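Local atomic coordinates of Lmo1076 protein (Listeria monocytogenes serovar 1/2a, PDB entry 5JQC), a protein that probably acts as a secreted autolysin that breaks down bacterial cell wall, the fragment here comprising three consecutive SH3-like GW domains. Residues A[107-112]-A[177-182]; A[143-148]-A[161-166]; A[205-210]-A[236-241]. All blocks are in the same frame, centred on the assembly; numbering follows the deposited sequence.

How the contacts relate
Strand 103-112 opens the five-stranded antiparallel sheet of the middle GW domain. Contact 1 returns to it some 65 residues later, where 177-182 runs back along its end, closing the longest of the three loops. Contact 2 lies wholly within that loop: it is part of the hairpin 144-153/156-163, and strand 144-153 borders strand 103-112, so L108 O and I147 N probably bond. Contact 3 follows in series and joins a loop to a hairpin turn of the next GW domain. The D180-R238 salt bridge ties contact 1 to contact 3, making 177-182 both sheet edge and interdomain connection; contacts 2 and 3 do not touch.

Contact 1. Residues A[107-112]-A[177-182]; sequences NLTGKI and HVYDKI
K111 and H177 face each other as an antiparallel hydrogen-bonded pair. H177 N donates to K111 O at 2.7 Å, and K111 N returns a bond of 2.8 Å to H177 O. Two residues on, beyond the non-hydrogen-bonded pair G110/V178, Y179 N donates to T109 O at 2.9 Å, and a water links T109 N with Y179 O where the two backbones diverge. Beyond this, K181 replaces the backbone donor: its NZ meets N107 O at 2.9 Å, almost end-on to the carbonyl (169° at the oxygen).

Packing centres on the Y179 ring, which chi1 of -58° sets opposite the carbonyl carbon and lays along 109-111. T109 OG1 sits in the ring plane at its edge, 3.3 Å from CD2, while G110 CA comes within 3.4 Å of the same atom. The phenol reaches K111, with OH 3.3 Å from CB; that hydroxyl also bonds D144, and K111 NZ turns to S211. On the other sheet face L108 CB touches V178 CG1.

This is the first-to-last strand pairing of an SH3-like GW domain, in which the short strand 176-178 edges the sheet before the chain leaves for the next domain.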
# COMPACT_ATOMS: atom_id res chain seq x y z
N ASN A 107 -3.17 5.50 -8.29
CA ASN A 107 -2.54 5.69 -9.59
C ASN A 107 -1.47 6.77 -9.47
O ASN A 107 -1.61 7.90 -9.95
CB ASN A 107 -3.57 6.05 -10.68
CG ASN A 107 -2.92 6.30 -12.03
OD1 ASN A 107 -1.94 5.63 -12.38
ND2 ASN A 107 -3.44 7.28 -12.77
N LEU A 108 -0.36 6.44 -8.83
CA LEU A 108 0.71 7.39 -8.59
C LEU A 108 1.98 6.88 -9.26
O LEU A 108 2.10 5.70 -9.59
CB LEU A 108 0.97 7.57 -7.09
CG LEU A 108 -0.30 7.80 -6.27
CD1 LEU A 108 0.02 7.86 -4.78
CD2 LEU A 108 -0.95 9.08 -6.75
N THR A 109 2.93 7.79 -9.44
CA THR A 109 4.28 7.39 -9.79
C THR A 109 5.27 8.10 -8.88
O THR A 109 4.99 9.17 -8.33
CB THR A 109 4.62 7.70 -11.26
OG1 THR A 109 4.94 9.09 -11.42
CG2 THR A 109 3.45 7.34 -12.16
N GLY A 110 6.43 7.49 -8.73
CA GLY A 110 7.46 8.08 -7.90
C GLY A 110 8.76 7.34 -8.08
O GLY A 110 8.87 6.43 -8.90
N LYS A 111 9.74 7.75 -7.29
CA LYS A 111 11.06 7.14 -7.30
C LYS A 111 11.27 6.43 -5.97
O LYS A 111 10.96 6.99 -4.91
CB LYS A 111 12.15 8.19 -7.53
CG LYS A 111 13.58 7.65 -7.39
CD LYS A 111 14.62 8.61 -7.96
CE LYS A 111 14.42 8.81 -9.46
NZ LYS A 111 15.51 9.65 -10.06
N ILE A 112 11.76 5.19 -6.02
CA ILE A 112 12.09 4.46 -4.80
C ILE A 112 13.39 5.03 -4.26
O ILE A 112 14.44 4.86 -4.87
CB ILE A 112 12.22 2.96 -5.07
CG1 ILE A 112 10.87 2.40 -5.51
CG2 ILE A 112 12.75 2.27 -3.82
CD1 ILE A 112 10.92 0.98 -5.98
N HIS A 177 9.55 8.48 -3.16
CA HIS A 177 9.36 9.90 -3.43
C HIS A 177 8.30 9.99 -4.52
O HIS A 177 8.57 9.65 -5.68
CB HIS A 177 10.66 10.56 -3.89
CG HIS A 177 10.49 12.00 -4.28
ND1 HIS A 177 10.72 13.04 -3.41
CD2 HIS A 177 10.08 12.56 -5.45
CE1 HIS A 177 10.49 14.19 -4.03
NE2 HIS A 177 10.10 13.93 -5.26
N VAL A 178 7.11 10.46 -4.17
CA VAL A 178 6.01 10.49 -5.13
C VAL A 178 6.08 11.77 -5.95
O VAL A 178 6.21 12.88 -5.40
CB VAL A 178 4.66 10.37 -4.41
CG1 VAL A 178 3.54 10.21 -5.45
CG2 VAL A 178 4.68 9.20 -3.44
N TYR A 179 6.00 11.62 -7.27
CA TYR A 179 5.94 12.78 -8.16
C TYR A 179 4.57 13.42 -8.08
O TYR A 179 3.55 12.73 -7.97
CB TYR A 179 6.25 12.38 -9.60
CG TYR A 179 7.61 11.72 -9.75
CD1 TYR A 179 8.76 12.36 -9.35
CD2 TYR A 179 7.73 10.46 -10.32
CE1 TYR A 179 9.99 11.77 -9.50
CE2 TYR A 179 8.94 9.86 -10.47
CZ TYR A 179 10.07 10.51 -10.06
OH TYR A 179 11.30 9.91 -10.22
N ASP A 180 4.56 14.76 -8.11
CA ASP A 180 3.34 15.53 -8.32
C ASP A 180 2.82 15.28 -9.71
O ASP A 180 3.59 15.26 -10.68
CB ASP A 180 3.59 17.04 -8.20
CG ASP A 180 4.18 17.44 -6.88
OD1 ASP A 180 3.74 16.91 -5.84
OD2 ASP A 180 5.06 18.34 -6.91
N LYS A 181 1.49 15.13 -9.84
CA LYS A 181 0.85 15.11 -11.16
C LYS A 181 0.74 16.51 -11.73
O LYS A 181 0.61 17.50 -10.99
CB LYS A 181 -0.55 14.49 -11.09
CG LYS A 181 -0.57 13.05 -10.64
CD LYS A 181 -2.00 12.59 -10.50
CE LYS A 181 -2.09 11.08 -10.30
NZ LYS A 181 -1.66 10.36 -11.53
N ILE A 182 0.80 16.60 -13.06
CA ILE A 182 0.43 17.83 -13.75
C ILE A 182 -1.10 17.90 -13.74
O ILE A 182 -1.77 17.09 -14.39
CB ILE A 182 1.00 17.89 -15.17
CG1 ILE A 182 2.52 17.74 -15.12
CG2 ILE A 182 0.59 19.19 -15.84
CD1 ILE A 182 3.18 17.73 -16.46
O HOH W 1 2.16 10.75 -8.70

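Contact 2. Residues A[143-148]-A[161-166]; sequences KDAKII and FQVGGK
The F161 ring and the A145 methyl meet obliquely, with CB 3.9 Å from CD2. Chi1 of 72° places the ring between its own backbone N and carbonyl carbon, which swings it along the strand until V163 CG2 lies in plane at its edge. F176 adds an edge-to-face aromatic contact from outside the pair. The second flat group, the Q162 amide, stands on the opposite sheet face. Its extended chain runs beside K146 in the same direction, OE1 lying 3.7 Å from K146 CD, and crosses I148 at about a right angle, with the same OE1 3.7 Å from I148 CG2. Its NE2 is held by T167.

Behind these side chains, K146 and Q162 form an antiparallel hydrogen-bonded pair: K146 N to Q162 O is 2.9 Å and Q162 N to K146 O is 2.8 Å. Each oxygen also receives a CA-H contact, for instance A145 CA to Q162 O at 3.1 Å. Toward the end of the pairing, K143 CD rests 3.8 Å from V163 CG1.

The strand axes run 149° apart, as expected of a twisted antiparallel hairpin, here 144-153/156-163 of the middle GW domain. V163 also starts the type I' turn to K166, whose G164 and G165 have positive phi, so the chain doubles back at once into strand 166-172 of the SH3-like sheet.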
# COMPACT_ATOMS: atom_id res chain seq x y z
N LYS A 143 14.99 3.50 -8.51
CA LYS A 143 14.23 3.23 -9.72
C LYS A 143 12.88 3.94 -9.68
O LYS A 143 12.31 4.19 -8.61
CB LYS A 143 13.99 1.73 -9.93
CG LYS A 143 15.24 0.90 -10.14
CD LYS A 143 14.98 -0.31 -11.05
CE LYS A 143 16.29 -0.91 -11.56
NZ LYS A 143 16.10 -1.95 -12.61
N ASP A 144 12.35 4.23 -10.87
CA ASP A 144 10.99 4.73 -10.97
C ASP A 144 9.99 3.61 -10.80
O ASP A 144 10.26 2.45 -11.13
CB ASP A 144 10.76 5.41 -12.32
CG ASP A 144 11.17 6.86 -12.31
OD1 ASP A 144 11.71 7.31 -11.27
OD2 ASP A 144 10.99 7.53 -13.34
N ALA A 145 8.82 3.95 -10.28
CA ALA A 145 7.82 2.94 -9.97
C ALA A 145 6.44 3.55 -10.10
O ALA A 145 6.25 4.76 -9.93
CB ALA A 145 8.04 2.36 -8.57
N LYS A 146 5.47 2.70 -10.41
CA LYS A 146 4.07 3.07 -10.43
C LYS A 146 3.40 2.50 -9.19
O LYS A 146 3.50 1.29 -8.92
CB LYS A 146 3.39 2.57 -11.70
CG LYS A 146 1.98 3.09 -11.86
CD LYS A 146 1.29 2.53 -13.09
CE LYS A 146 -0.15 3.01 -13.16
NZ LYS A 146 -0.94 2.25 -14.16
N ILE A 147 2.75 3.36 -8.42
CA ILE A 147 2.08 2.97 -7.19
C ILE A 147 0.61 2.71 -7.51
O ILE A 147 -0.10 3.62 -7.97
CB ILE A 147 2.24 4.06 -6.13
CG1 ILE A 147 3.70 4.10 -5.64
CG2 ILE A 147 1.23 3.86 -5.01
CD1 ILE A 147 4.23 5.51 -5.36
N ILE A 148 0.15 1.48 -7.29
CA ILE A 148 -1.18 1.06 -7.75
C ILE A 148 -2.15 0.74 -6.62
O ILE A 148 -3.36 0.60 -6.88
CB ILE A 148 -1.07 -0.15 -8.69
CG1 ILE A 148 -0.63 -1.38 -7.90
CG2 ILE A 148 -0.09 0.15 -9.82
CD1 ILE A 148 -0.27 -2.57 -8.75
N PHE A 161 3.47 -1.67 -5.81
CA PHE A 161 4.16 -0.89 -6.83
C PHE A 161 4.69 -1.77 -7.96
O PHE A 161 4.94 -2.96 -7.79
CB PHE A 161 5.33 -0.10 -6.23
CG PHE A 161 6.50 -0.97 -5.84
CD1 PHE A 161 6.47 -1.72 -4.69
CD2 PHE A 161 7.61 -1.05 -6.65
CE1 PHE A 161 7.52 -2.53 -4.35
CE2 PHE A 161 8.66 -1.85 -6.32
CZ PHE A 161 8.62 -2.59 -5.16
N GLN A 162 4.89 -1.13 -9.11
CA GLN A 162 5.40 -1.77 -10.31
C GLN A 162 6.68 -1.08 -10.77
O GLN A 162 6.80 0.15 -10.67
CB GLN A 162 4.38 -1.73 -11.44
CG GLN A 162 3.02 -2.25 -11.03
CD GLN A 162 2.02 -2.19 -12.17
OE1 GLN A 162 1.79 -1.13 -12.77
NE2 GLN A 162 1.40 -3.32 -12.48
N VAL A 163 7.62 -1.88 -11.28
CA VAL A 163 8.84 -1.39 -11.93
C VAL A 163 8.94 -2.07 -13.29
O VAL A 163 8.92 -3.31 -13.38
CB VAL A 163 10.10 -1.65 -11.07
CG1 VAL A 163 11.36 -1.14 -11.76
CG2 VAL A 163 9.97 -1.00 -9.70
N GLY A 164 9.04 -1.27 -14.35
CA GLY A 164 9.04 -1.82 -15.70
C GLY A 164 7.79 -2.61 -16.05
O GLY A 164 7.89 -3.69 -16.64
N GLY A 165 6.61 -2.10 -15.70
CA GLY A 165 5.38 -2.76 -16.08
C GLY A 165 5.01 -3.99 -15.27
O GLY A 165 3.91 -4.52 -15.46
N LYS A 166 5.89 -4.45 -14.38
CA LYS A 166 5.65 -5.65 -13.58
C LYS A 166 5.41 -5.28 -12.12
O LYS A 166 6.22 -4.58 -11.50
CB LYS A 166 6.84 -6.62 -13.70
CG LYS A 166 6.76 -7.62 -14.87
CD LYS A 166 6.94 -6.95 -16.23
CE LYS A 166 6.80 -7.93 -17.42
NZ LYS A 166 6.78 -7.21 -18.73

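Contact 3. Residues A[205-210]-A[236-241]; sequences GVYNTS and TARGTW
V206 and W241 are the closest backbone pair, yet their CA atoms stay 6.5 Å apart: a type II turn from V206 to T209 packs against a type I turn from T236 to G239 with no hydrogen bond between the segments. The setting is the last of the SH3-like GW domains, where a loop covers the tight turn of the hairpin 226-236/239-246.

Y207 and W241 carry the contact. Y207 CB sits over the face of the indole, 3.4 Å from the centroid of the six-membered ring and only 11° off its normal, a well-defined CH-pi contact. With CG anti to the backbone N (chi1 172°), the phenol leads off past the CZ2-CH2 rim of the indole, the two planes meeting obliquely at 34°. R238 CD comes to the edge of the phenol, 4.0 Å from CE2, while the guanidinium pairs with D180 of the interdomain connection. Y203 makes an edge-to-face contact with the Y207 ring, and a bound PEG fragment lies close to the same side chain.

Deeper in, V206 CG1 touches W241 CD1 at 3.6 Å. The T236 methyl rests against V206 CG1 and T209 CG2 together, the latter 3.9 Å from T236 CG2. W253, the tryptophan of the Gly-Trp dipeptide, packs on both V206 and W241, joining the loop to the aromatic side chains of the sheet. W241 is itself fixed in rotation, since its NE1 donates to T236 OG1 at 3.2 Å with the oxygen near the ring plane.

On the loop side the turn is closed at V206 O, which accepts from T209 N and, from the same face of its carbonyl plane, from T209 OG1 at 2.6 Å.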
# COMPACT_ATOMS: atom_id res chain seq x y z
N GLY A 205 11.73 19.64 -16.95
CA GLY A 205 10.31 19.38 -17.02
C GLY A 205 9.56 20.19 -15.97
O GLY A 205 10.17 20.94 -15.20
N VAL A 206 8.24 20.04 -15.96
CA VAL A 206 7.45 20.69 -14.92
C VAL A 206 7.94 20.19 -13.57
O VAL A 206 8.19 19.00 -13.40
CB VAL A 206 5.95 20.40 -15.11
CG1 VAL A 206 5.15 21.00 -13.97
CG2 VAL A 206 5.45 20.92 -16.48
N TYR A 207 8.09 21.11 -12.61
CA TYR A 207 8.89 20.82 -11.42
C TYR A 207 8.30 19.66 -10.61
O TYR A 207 7.11 19.67 -10.25
CB TYR A 207 9.01 22.06 -10.53
CG TYR A 207 9.66 21.79 -9.19
CD1 TYR A 207 11.04 21.62 -9.08
CD2 TYR A 207 8.89 21.68 -8.02
CE1 TYR A 207 11.64 21.37 -7.84
CE2 TYR A 207 9.48 21.42 -6.79
CZ TYR A 207 10.85 21.27 -6.70
OH TYR A 207 11.43 21.02 -5.48
N ASN A 208 9.14 18.65 -10.37
CA ASN A 208 8.85 17.53 -9.48
C ASN A 208 7.77 16.61 -10.04
O ASN A 208 7.03 15.96 -9.28
CB ASN A 208 8.47 18.01 -8.07
CG ASN A 208 8.65 16.93 -7.03
OD1 ASN A 208 7.74 16.65 -6.25
ND2 ASN A 208 9.81 16.30 -7.02
N THR A 209 7.69 16.52 -11.36
CA THR A 209 6.76 15.61 -12.00
C THR A 209 7.44 14.35 -12.53
O THR A 209 6.74 13.43 -12.99
CB THR A 209 6.02 16.35 -13.14
OG1 THR A 209 6.97 16.82 -14.09
CG2 THR A 209 5.28 17.56 -12.59
N SER A 210 8.77 14.26 -12.46
CA SER A 210 9.50 13.11 -12.99
C SER A 210 10.89 13.10 -12.37
O SER A 210 11.26 14.00 -11.61
CB SER A 210 9.59 13.16 -14.52
OG SER A 210 10.42 14.23 -14.89
N THR A 236 0.92 22.40 -10.93
CA THR A 236 0.91 21.31 -9.95
C THR A 236 0.49 21.86 -8.59
O THR A 236 0.41 23.07 -8.36
CB THR A 236 2.27 20.63 -9.80
OG1 THR A 236 3.21 21.56 -9.24
CG2 THR A 236 2.79 20.12 -11.12
N ALA A 237 0.26 20.92 -7.66
CA ALA A 237 -0.04 21.27 -6.28
C ALA A 237 0.96 22.28 -5.70
O ALA A 237 0.58 23.10 -4.86
CB ALA A 237 -0.06 20.00 -5.43
N ARG A 238 2.21 22.26 -6.16
CA ARG A 238 3.25 23.15 -5.66
C ARG A 238 3.29 24.52 -6.32
O ARG A 238 3.95 25.42 -5.78
CB ARG A 238 4.61 22.48 -5.82
CG ARG A 238 4.70 21.15 -5.09
CD ARG A 238 6.13 20.71 -4.82
NE ARG A 238 6.30 20.27 -3.44
CZ ARG A 238 5.84 19.12 -2.96
NH1 ARG A 238 5.18 18.26 -3.75
NH2 ARG A 238 6.03 18.82 -1.69
N GLY A 239 2.66 24.72 -7.48
CA GLY A 239 2.67 26.04 -8.08
C GLY A 239 2.33 26.02 -9.56
O GLY A 239 1.72 25.08 -10.06
N THR A 240 2.72 27.10 -10.23
CA THR A 240 2.50 27.27 -11.65
C THR A 240 3.83 27.56 -12.33
O THR A 240 4.59 28.43 -11.89
CB THR A 240 1.50 28.38 -11.94
OG1 THR A 240 0.25 28.08 -11.30
CG2 THR A 240 1.27 28.51 -13.42
N TRP A 241 4.08 26.84 -13.43
CA TRP A 241 5.36 26.82 -14.11
C TRP A 241 5.17 27.28 -15.55
O TRP A 241 4.17 26.94 -16.19
CB TRP A 241 5.95 25.40 -14.03
CG TRP A 241 5.75 24.83 -12.62
CD1 TRP A 241 4.67 24.12 -12.14
CD2 TRP A 241 6.64 24.99 -11.50
NE1 TRP A 241 4.84 23.82 -10.81
CE2 TRP A 241 6.04 24.33 -10.39
CE3 TRP A 241 7.88 25.60 -11.33
CZ2 TRP A 241 6.64 24.27 -9.15
CZ3 TRP A 241 8.48 25.54 -10.08
CH2 TRP A 241 7.86 24.88 -9.01